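Local coordinates for probable tRNA pseudouridine synthase D (Methanosarcina mazei, PDB 1Z2Z), which probably converts uridine 13 of transfer RNAs into pseudouridine, as a member of the TruD family of pseudouridine synthases, at residues M244-L247 with E252-S255; L199-E204 with L237-A242; L26-E31 with E402-K407. All blocks are in the same frame, centred on the assembly; numbering follows the deposited sequence.

Contact 1 (M244-L247 with E252-S255)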
loop_
_atom_site.group_PDB
_atom_site.type_symbol
_atom_site.label_atom_id
_atom_site.label_comp_id
_atom_site.label_asym_id
_atom_site.label_seq_id
_atom_site.Cartn_x
_atom_site.Cartn_y
_atom_site.Cartn_z
HETATM N N MSE A 244 -5.848 26.356 5.959
HETATM C CA MSE A 244 -5.248 27.621 6.313
HETATM C C MSE A 244 -6.320 28.696 6.360
HETATM O O MSE A 244 -6.255 29.601 7.189
HETATM C CB MSE A 244 -4.157 27.974 5.311
HETATM C CG MSE A 244 -3.066 26.914 5.254
HETATM SE SE MSE A 244 -1.573 27.397 4.135
HETATM C CE MSE A 244 -0.391 28.058 5.511
ATOM N N ASN A 245 -7.315 28.593 5.484
ATOM C CA ASN A 245 -8.393 29.576 5.483
ATOM C C ASN A 245 -9.138 29.566 6.815
ATOM O O ASN A 245 -9.426 30.622 7.374
ATOM C CB ASN A 245 -9.379 29.307 4.343
ATOM C CG ASN A 245 -8.838 29.730 2.996
ATOM O OD1 ASN A 245 -8.381 30.862 2.827
ATOM N ND2 ASN A 245 -8.897 28.826 2.023
ATOM N N HIS A 246 -9.443 28.366 7.311
ATOM C CA HIS A 246 -10.155 28.181 8.578
ATOM C C HIS A 246 -9.351 28.756 9.724
ATOM O O HIS A 246 -9.883 29.017 10.803
ATOM C CB HIS A 246 -10.385 26.696 8.856
ATOM C CG HIS A 246 -11.147 26.430 10.117
ATOM N ND1 HIS A 246 -12.518 26.545 10.193
ATOM C CD2 HIS A 246 -10.729 26.081 11.358
ATOM C CE1 HIS A 246 -12.913 26.277 11.426
ATOM N NE2 HIS A 246 -11.846 25.994 12.152
ATOM N N LEU A 247 -8.061 28.935 9.485
ATOM C CA LEU A 247 -7.171 29.469 10.494
ATOM C C LEU A 247 -6.973 30.972 10.364
ATOM O O LEU A 247 -6.287 31.574 11.188
ATOM C CB LEU A 247 -5.824 28.755 10.422
ATOM C CG LEU A 247 -5.860 27.275 10.810
ATOM C CD1 LEU A 247 -4.536 26.623 10.447
ATOM C CD2 LEU A 247 -6.139 27.137 12.301
ATOM N N GLU A 252 -5.817 29.922 16.037
ATOM C CA GLU A 252 -5.503 28.911 17.043
ATOM C C GLU A 252 -6.571 27.828 17.105
ATOM O O GLU A 252 -6.647 27.087 18.083
ATOM C CB GLU A 252 -5.353 29.556 18.424
ATOM C CG GLU A 252 -4.235 30.585 18.522
ATOM C CD GLU A 252 -2.858 29.995 18.265
ATOM O OE1 GLU A 252 -2.583 29.588 17.115
ATOM O OE2 GLU A 252 -2.051 29.934 19.218
ATOM N N ASP A 253 -7.392 27.731 16.063
ATOM C CA ASP A 253 -8.454 26.729 16.033
ATOM C C ASP A 253 -8.008 25.488 15.264
ATOM O O ASP A 253 -8.742 24.949 14.428
ATOM C CB ASP A 253 -9.722 27.320 15.405
ATOM C CG ASP A 253 -10.982 26.564 15.808
ATOM O OD1 ASP A 253 -11.187 26.347 17.023
ATOM O OD2 ASP A 253 -11.775 26.199 14.913
ATOM N N TYR A 254 -6.791 25.044 15.561
ATOM C CA TYR A 254 -6.222 23.864 14.929
ATOM C C TYR A 254 -7.123 22.657 15.176
ATOM O O TYR A 254 -7.173 21.732 14.366
ATOM C CB TYR A 254 -4.821 23.606 15.487
ATOM C CG TYR A 254 -3.895 24.790 15.340
ATOM C CD1 TYR A 254 -3.432 25.189 14.088
ATOM C CD2 TYR A 254 -3.518 25.542 16.449
ATOM C CE1 TYR A 254 -2.617 26.317 13.946
ATOM C CE2 TYR A 254 -2.708 26.669 16.319
ATOM C CZ TYR A 254 -2.261 27.051 15.070
ATOM O OH TYR A 254 -1.466 28.167 14.953
ATOM N N SER A 255 -7.843 22.668 16.293
ATOM C CA SER A 255 -8.729 21.555 16.614
ATOM C C SER A 255 -9.757 21.321 15.514
ATOM O O SER A 255 -9.927 20.195 15.050
ATOM C CB SER A 255 -9.435 21.788 17.964
ATOM O OG SER A 255 -10.052 23.067 18.046
#
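NE2 of His246 donates a hydrogen bond to OD2 of Asp253, 2.8 Å away. This His-carboxylate bond joins the last turns of helix 238-249 to the loop that follows it, so the contact is a local fold-back of the chain after a helix. The N-H...O angle is 152°. OD2 accepts with its anti lone pair, the one turned away from OD1, and is tilted from the imidazole plane. Ring and carboxylate planes are 36° apart, so the two flat groups meet with a twist. CG of His246 lies anti to the backbone N (chi1 -178°), which carries the ring out toward the loop. The backbone O of Asp253 also lies at the edge of this ring, in its plane, 3.8 Å from CD2 of His246. Val260, farther along the loop, touches the His246 side chain.

Next to this polar pair is an apolar one. Leu247 and Tyr254 cross at about a right angle, and both methyls of Leu247 come obliquely to CD1 and CE1 of the phenol. The closest approach is CD2 of Leu247 to CD1 of Tyr254, 3.8 Å. Both residues are buried. Phe226 of helix 226-232 touches each of them, and helix 194-202 adds Ile202 against Leu247 and Ala198 against Tyr254. The far end of the phenol is tied down within the loop: OH of Tyr254 donates to OE1 of Glu252 at 2.8 Å, nearly in line with the C-O bond of that carboxylate.

Contact 2 (L199-E204 with L237-A242)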
loop_
_atom_site.group_PDB
_atom_site.type_symbol
_atom_site.label_atom_id
_atom_site.label_comp_id
_atom_site.label_asym_id
_atom_site.label_seq_id
_atom_site.Cartn_x
_atom_site.Cartn_y
_atom_site.Cartn_z
ATOM N N LEU A 199 -0.103 21.494 11.791
ATOM C CA LEU A 199 1.074 22.051 11.138
ATOM C C LEU A 199 1.825 21.015 10.309
ATOM O O LEU A 199 2.324 21.323 9.231
ATOM C CB LEU A 199 2.016 22.662 12.178
ATOM C CG LEU A 199 2.020 24.191 12.306
ATOM C CD1 LEU A 199 0.603 24.727 12.499
ATOM C CD2 LEU A 199 2.911 24.576 13.478
ATOM N N LEU A 200 1.902 19.787 10.812
ATOM C CA LEU A 200 2.592 18.719 10.100
ATOM C C LEU A 200 1.964 18.444 8.738
ATOM O O LEU A 200 2.621 17.913 7.845
ATOM C CB LEU A 200 2.576 17.431 10.927
ATOM C CG LEU A 200 3.449 17.361 12.183
ATOM C CD1 LEU A 200 3.121 16.100 12.967
ATOM C CD2 LEU A 200 4.916 17.382 11.789
ATOM N N TYR A 201 0.690 18.800 8.583
ATOM C CA TYR A 201 -0.029 18.574 7.330
ATOM C C TYR A 201 -0.049 19.845 6.490
ATOM O O TYR A 201 0.150 19.809 5.278
ATOM C CB TYR A 201 -1.468 18.123 7.624
ATOM C CG TYR A 201 -2.235 17.656 6.405
ATOM C CD1 TYR A 201 -2.063 16.369 5.898
ATOM C CD2 TYR A 201 -3.092 18.518 5.726
ATOM C CE1 TYR A 201 -2.723 15.954 4.743
ATOM C CE2 TYR A 201 -3.751 18.113 4.569
ATOM C CZ TYR A 201 -3.559 16.832 4.080
ATOM O OH TYR A 201 -4.178 16.449 2.913
ATOM N N ILE A 202 -0.294 20.973 7.141
ATOM C CA ILE A 202 -0.330 22.245 6.440
ATOM C C ILE A 202 1.057 22.571 5.880
ATOM O O ILE A 202 1.196 22.888 4.697
ATOM C CB ILE A 202 -0.776 23.363 7.389
ATOM C CG1 ILE A 202 -2.196 23.061 7.887
ATOM C CG2 ILE A 202 -0.678 24.705 6.682
ATOM C CD1 ILE A 202 -2.650 23.908 9.061
ATOM N N ALA A 203 2.070 22.478 6.744
ATOM C CA ALA A 203 3.463 22.745 6.389
ATOM C C ALA A 203 4.270 21.442 6.372
ATOM O O ALA A 203 3.785 20.418 5.897
ATOM C CB ALA A 203 4.070 23.728 7.385
ATOM N N GLU A 204 5.498 21.478 6.883
ATOM C CA GLU A 204 6.354 20.288 6.922
ATOM C C GLU A 204 6.746 19.789 5.538
ATOM O O GLU A 204 6.113 18.889 4.989
ATOM C CB GLU A 204 5.665 19.142 7.661
ATOM C CG GLU A 204 6.528 17.888 7.724
ATOM C CD GLU A 204 7.367 17.814 8.987
ATOM O OE1 GLU A 204 7.864 18.866 9.451
ATOM O OE2 GLU A 204 7.531 16.691 9.505
ATOM N N LEU A 237 -2.773 21.800 -4.015
ATOM C CA LEU A 237 -3.001 21.397 -2.619
ATOM C C LEU A 237 -4.273 22.015 -2.037
ATOM O O LEU A 237 -4.216 22.961 -1.249
ATOM C CB LEU A 237 -1.801 21.803 -1.758
ATOM C CG LEU A 237 -0.447 21.283 -2.231
ATOM C CD1 LEU A 237 0.677 21.949 -1.460
ATOM C CD2 LEU A 237 -0.416 19.775 -2.071
ATOM N N GLY A 238 -5.418 21.469 -2.431
ATOM C CA GLY A 238 -6.685 21.975 -1.942
ATOM C C GLY A 238 -6.880 21.787 -0.448
ATOM O O GLY A 238 -7.326 22.707 0.227
ATOM N N HIS A 239 -6.548 20.604 0.067
ATOM C CA HIS A 239 -6.698 20.302 1.488
ATOM C C HIS A 239 -5.893 21.238 2.390
ATOM O O HIS A 239 -6.396 21.717 3.408
ATOM C CB HIS A 239 -6.293 18.851 1.782
ATOM C CG HIS A 239 -7.087 17.825 1.031
ATOM N ND1 HIS A 239 -8.449 17.930 0.833
ATOM C CD2 HIS A 239 -6.717 16.654 0.459
ATOM C CE1 HIS A 239 -8.880 16.871 0.173
ATOM N NE2 HIS A 239 -7.848 16.080 -0.067
ATOM N N GLU A 240 -4.642 21.497 2.032
ATOM C CA GLU A 240 -3.816 22.385 2.838
ATOM C C GLU A 240 -4.381 23.795 2.805
ATOM O O GLU A 240 -4.436 24.475 3.827
ATOM C CB GLU A 240 -2.367 22.405 2.335
ATOM C CG GLU A 240 -1.535 21.190 2.737
ATOM C CD GLU A 240 -1.703 20.004 1.802
ATOM O OE1 GLU A 240 -2.855 19.599 1.530
ATOM O OE2 GLU A 240 -0.673 19.466 1.344
ATOM N N ARG A 241 -4.800 24.238 1.625
ATOM C CA ARG A 241 -5.351 25.582 1.487
ATOM C C ARG A 241 -6.629 25.731 2.320
ATOM O O ARG A 241 -6.777 26.679 3.093
ATOM C CB ARG A 241 -5.638 25.909 0.000
ATOM C CG ARG A 241 -4.387 26.159 -0.876
ATOM C CD ARG A 241 -4.736 26.403 -2.358
ATOM N NE ARG A 241 -5.693 27.498 -2.553
ATOM C CZ ARG A 241 -6.788 27.424 -3.319
ATOM N NH1 ARG A 241 -7.599 28.472 -3.431
ATOM N NH2 ARG A 241 -7.085 26.301 -3.965
ATOM N N ALA A 242 -7.539 24.779 2.172
ATOM C CA ALA A 242 -8.800 24.824 2.896
ATOM C C ALA A 242 -8.583 25.006 4.393
ATOM O O ALA A 242 -9.332 25.733 5.057
ATOM C CB ALA A 242 -9.601 23.554 2.629
#
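Tyr201 and Glu240 set their side chains at about a right angle, with ring and carboxylate planes 52° apart. OE1 of Glu240 comes obliquely to the phenol, 3.5 Å from CE2 of Tyr201. Chi1 of Tyr201 is -171°, which puts the ring beside its own carbonyl carbon and sends it across to His239 on the other helix. These two side chains cross at a slant, and CB of His239 comes in at the edge of the phenol, in its plane, 3.4 Å from OH of Tyr201.

Glu240 bends at chi2 (85°). CG of Glu240 lies 3.3 Å from the backbone O of Tyr201. CG of Glu240 is also 3.8 Å from the backbone O of Ile202. The charged end has its main partner outside both segments: OE2 forms a salt bridge with Arg217 of helix 213-223. The two carbonyls are also bonded, that of Tyr201 to Arg179 and that of Ile202 to Tyr233. The Tyr201 ring also packs edge-to-face with Phe269 of helix 263-287.

The CA atoms of Ile202 and Glu240 are 5.0 Å apart, a close approach for two helices. The arrangement is a helix-end contact in an all-helical part of the TRUD region: the C-terminal end of helix 194-202 meets the first turn of helix 238-249.

Contact 3 (L26-E31 with E402-K407)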
loop_
_atom_site.group_PDB
_atom_site.type_symbol
_atom_site.label_atom_id
_atom_site.label_comp_id
_atom_site.label_asym_id
_atom_site.label_seq_id
_atom_site.Cartn_x
_atom_site.Cartn_y
_atom_site.Cartn_z
ATOM N N LEU A 26 15.078 -0.722 -10.681
ATOM C CA LEU A 26 13.865 -1.154 -11.373
ATOM C C LEU A 26 13.320 -0.128 -12.370
ATOM O O LEU A 26 13.723 1.035 -12.365
ATOM C CB LEU A 26 12.769 -1.477 -10.357
ATOM C CG LEU A 26 13.027 -2.410 -9.173
ATOM C CD1 LEU A 26 11.685 -2.612 -8.462
ATOM C CD2 LEU A 26 13.605 -3.756 -9.622
ATOM N N ARG A 27 12.399 -0.566 -13.222
ATOM C CA ARG A 27 11.809 0.328 -14.201
ATOM C C ARG A 27 12.874 0.923 -15.115
ATOM O O ARG A 27 12.747 2.064 -15.569
ATOM C CB ARG A 27 11.066 1.483 -13.510
ATOM C CG ARG A 27 9.588 1.254 -13.199
ATOM C CD ARG A 27 9.393 0.768 -11.780
ATOM N NE ARG A 27 8.138 1.226 -11.170
ATOM C CZ ARG A 27 6.919 0.796 -11.502
ATOM N NH1 ARG A 27 6.752 -0.108 -12.450
ATOM N NH2 ARG A 27 5.855 1.252 -10.866
ATOM N N GLN A 28 13.935 0.171 -15.376
ATOM C CA GLN A 28 14.972 0.702 -16.246
ATOM C C GLN A 28 14.413 0.723 -17.663
ATOM O O GLN A 28 14.720 1.612 -18.458
ATOM C CB GLN A 28 16.240 -0.150 -16.198
ATOM C CG GLN A 28 17.496 0.709 -16.353
ATOM C CD GLN A 28 18.702 -0.073 -16.812
ATOM O OE1 GLN A 28 19.109 -1.044 -16.176
ATOM N NE2 GLN A 28 19.285 0.353 -17.925
ATOM N N GLU A 29 13.573 -0.262 -17.960
ATOM C CA GLU A 29 12.936 -0.372 -19.260
ATOM C C GLU A 29 11.466 -0.715 -19.093
ATOM O O GLU A 29 11.125 -1.659 -18.394
ATOM C CB GLU A 29 13.648 -1.432 -20.093
ATOM C CG GLU A 29 14.990 -0.941 -20.538
ATOM C CD GLU A 29 14.851 0.346 -21.302
ATOM O OE1 GLU A 29 15.813 1.168 -21.305
ATOM O OE2 GLU A 29 13.759 0.527 -21.910
ATOM N N ILE A 30 10.602 0.059 -19.741
ATOM C CA ILE A 30 9.167 -0.155 -19.644
ATOM C C ILE A 30 8.854 -1.642 -19.459
ATOM O O ILE A 30 8.215 -2.011 -18.487
ATOM C CB ILE A 30 8.444 0.393 -20.895
ATOM C CG1 ILE A 30 9.020 1.766 -21.272
ATOM C CG2 ILE A 30 6.964 0.538 -20.622
ATOM C CD1 ILE A 30 8.838 2.852 -20.224
ATOM N N GLU A 31 9.327 -2.505 -20.347
ATOM C CA GLU A 31 9.031 -3.922 -20.183
ATOM C C GLU A 31 9.612 -4.574 -18.908
ATOM O O GLU A 31 9.379 -5.755 -18.659
ATOM C CB GLU A 31 9.488 -4.724 -21.412
ATOM C CG GLU A 31 8.650 -4.524 -22.679
ATOM C CD GLU A 31 8.786 -3.125 -23.270
ATOM O OE1 GLU A 31 9.809 -2.450 -22.988
ATOM O OE2 GLU A 31 7.874 -2.707 -24.029
ATOM N N GLU A 402 21.837 -7.484 -20.406
ATOM C CA GLU A 402 22.416 -6.783 -21.530
ATOM C C GLU A 402 22.581 -5.290 -21.224
ATOM O O GLU A 402 23.681 -4.754 -21.323
ATOM C CB GLU A 402 21.514 -6.952 -22.752
ATOM C CG GLU A 402 20.832 -8.326 -22.875
ATOM C CD GLU A 402 19.762 -8.592 -21.805
ATOM O OE1 GLU A 402 18.843 -7.750 -21.617
ATOM O OE2 GLU A 402 19.841 -9.664 -21.159
ATOM N N LEU A 403 21.496 -4.616 -20.853
ATOM C CA LEU A 403 21.576 -3.187 -20.570
ATOM C C LEU A 403 22.700 -2.772 -19.636
ATOM O O LEU A 403 23.143 -1.630 -19.682
ATOM C CB LEU A 403 20.265 -2.678 -19.991
ATOM C CG LEU A 403 19.095 -2.399 -20.927
ATOM C CD1 LEU A 403 18.404 -3.686 -21.348
ATOM C CD2 LEU A 403 18.135 -1.491 -20.178
ATOM N N ASN A 404 23.146 -3.687 -18.778
ATOM C CA ASN A 404 24.225 -3.389 -17.834
ATOM C C ASN A 404 25.261 -4.498 -17.880
ATOM O O ASN A 404 25.193 -5.451 -17.101
ATOM C CB ASN A 404 23.690 -3.270 -16.406
ATOM C CG ASN A 404 22.680 -2.148 -16.247
ATOM O OD1 ASN A 404 23.039 -0.965 -16.213
ATOM N ND2 ASN A 404 21.404 -2.514 -16.153
ATOM N N PRO A 405 26.250 -4.376 -18.787
ATOM C CA PRO A 405 27.326 -5.358 -18.967
ATOM C C PRO A 405 28.196 -5.538 -17.721
ATOM O O PRO A 405 28.722 -4.564 -17.171
ATOM C CB PRO A 405 28.090 -4.801 -20.157
ATOM C CG PRO A 405 27.920 -3.324 -19.996
ATOM C CD PRO A 405 26.477 -3.184 -19.628
ATOM N N GLY A 406 28.336 -6.792 -17.288
ATOM C CA GLY A 406 29.126 -7.108 -16.110
ATOM C C GLY A 406 28.254 -7.329 -14.883
ATOM O O GLY A 406 28.673 -7.980 -13.919
ATOM N N LYS A 407 27.037 -6.776 -14.917
ATOM C CA LYS A 407 26.076 -6.908 -13.810
ATOM C C LYS A 407 25.054 -7.980 -14.149
ATOM O O LYS A 407 24.977 -8.449 -15.285
ATOM C CB LYS A 407 25.313 -5.601 -13.562
ATOM C CG LYS A 407 26.122 -4.321 -13.687
ATOM C CD LYS A 407 27.092 -4.107 -12.550
ATOM C CE LYS A 407 28.003 -2.919 -12.857
ATOM N NZ LYS A 407 27.260 -1.651 -13.157
#
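Gln28 reaches Asn404 with a chain that is extended beyond CG, while Asn404 keeps CG beside its backbone N (chi1 -61°). The two side chains come from opposite directions and meet through their amides. ND2 of Asn404 donates to OE1 of Gln28 at 2.7 Å, with an N-H...O angle of 159°. The donor lies in the carbonyl plane of Gln28, on a lone pair. The acceptor in turn lies close to the amide plane of Asn404. The bond is thus well directed at both ends, although the two amide planes are 56° apart. ND2 of Asn404 also donates to OD2 of Asp401, just before the segment, so this one nitrogen ties the loop both to its own chain and to Gln28.

Leu403 covers the neighbouring ground. Its CD2 methyl lies against NE2 of Gln28 and CG of Glu29. Both approaches are modelled closer than ordinary packing allows, so their detail is doubtful. The Glu29 chain is bent at chi2, and its side chain crosses that of Leu403 at a slant.

The contact joins two surface loops. Segment 26-31 leads into strand 33-39, and segment 402-407 links strands 398-400 and 408-417 of the same mixed sheet. Asn404 opens a type II beta turn that ends at Lys407, where N of Lys407 bonds back to O of Asn404 at 3.2 Å. Strand 130-142 lies between strands 33-39 and 408-417, and its Arg140 touches both Gln28 and Asn404. Arg27, the residue before Gln28, forms a salt bridge with Asp86, the predicted nucleophile. The bond across the loops is between neutral amides, so it is directional and pairs no opposite charges, while the same ND2 is held by the Asp401 carboxylate.

In the fold
Contacts 1 and 2 are neighbours, with centres 11 Å apart. They share helix 238-249: contact 2 uses its start, contact 1 its later turns and the loop beyond. Along the chain contact 2 closes before contact 1 opens. They touch directly, Ile202 packing on Met244 and Leu199 on Tyr254, so the two contacts belong to one packed region of helices and the loop after helix 238-249. Contact 3 stands apart, its centre 49 Å from that of contact 1 and 39 Å from that of contact 2. It brings residues near both chain ends together beside the mixed sheet. The helical region of contacts 1 and 2 is therefore inserted in sequence between the two parts of the chain that contact 3 joins.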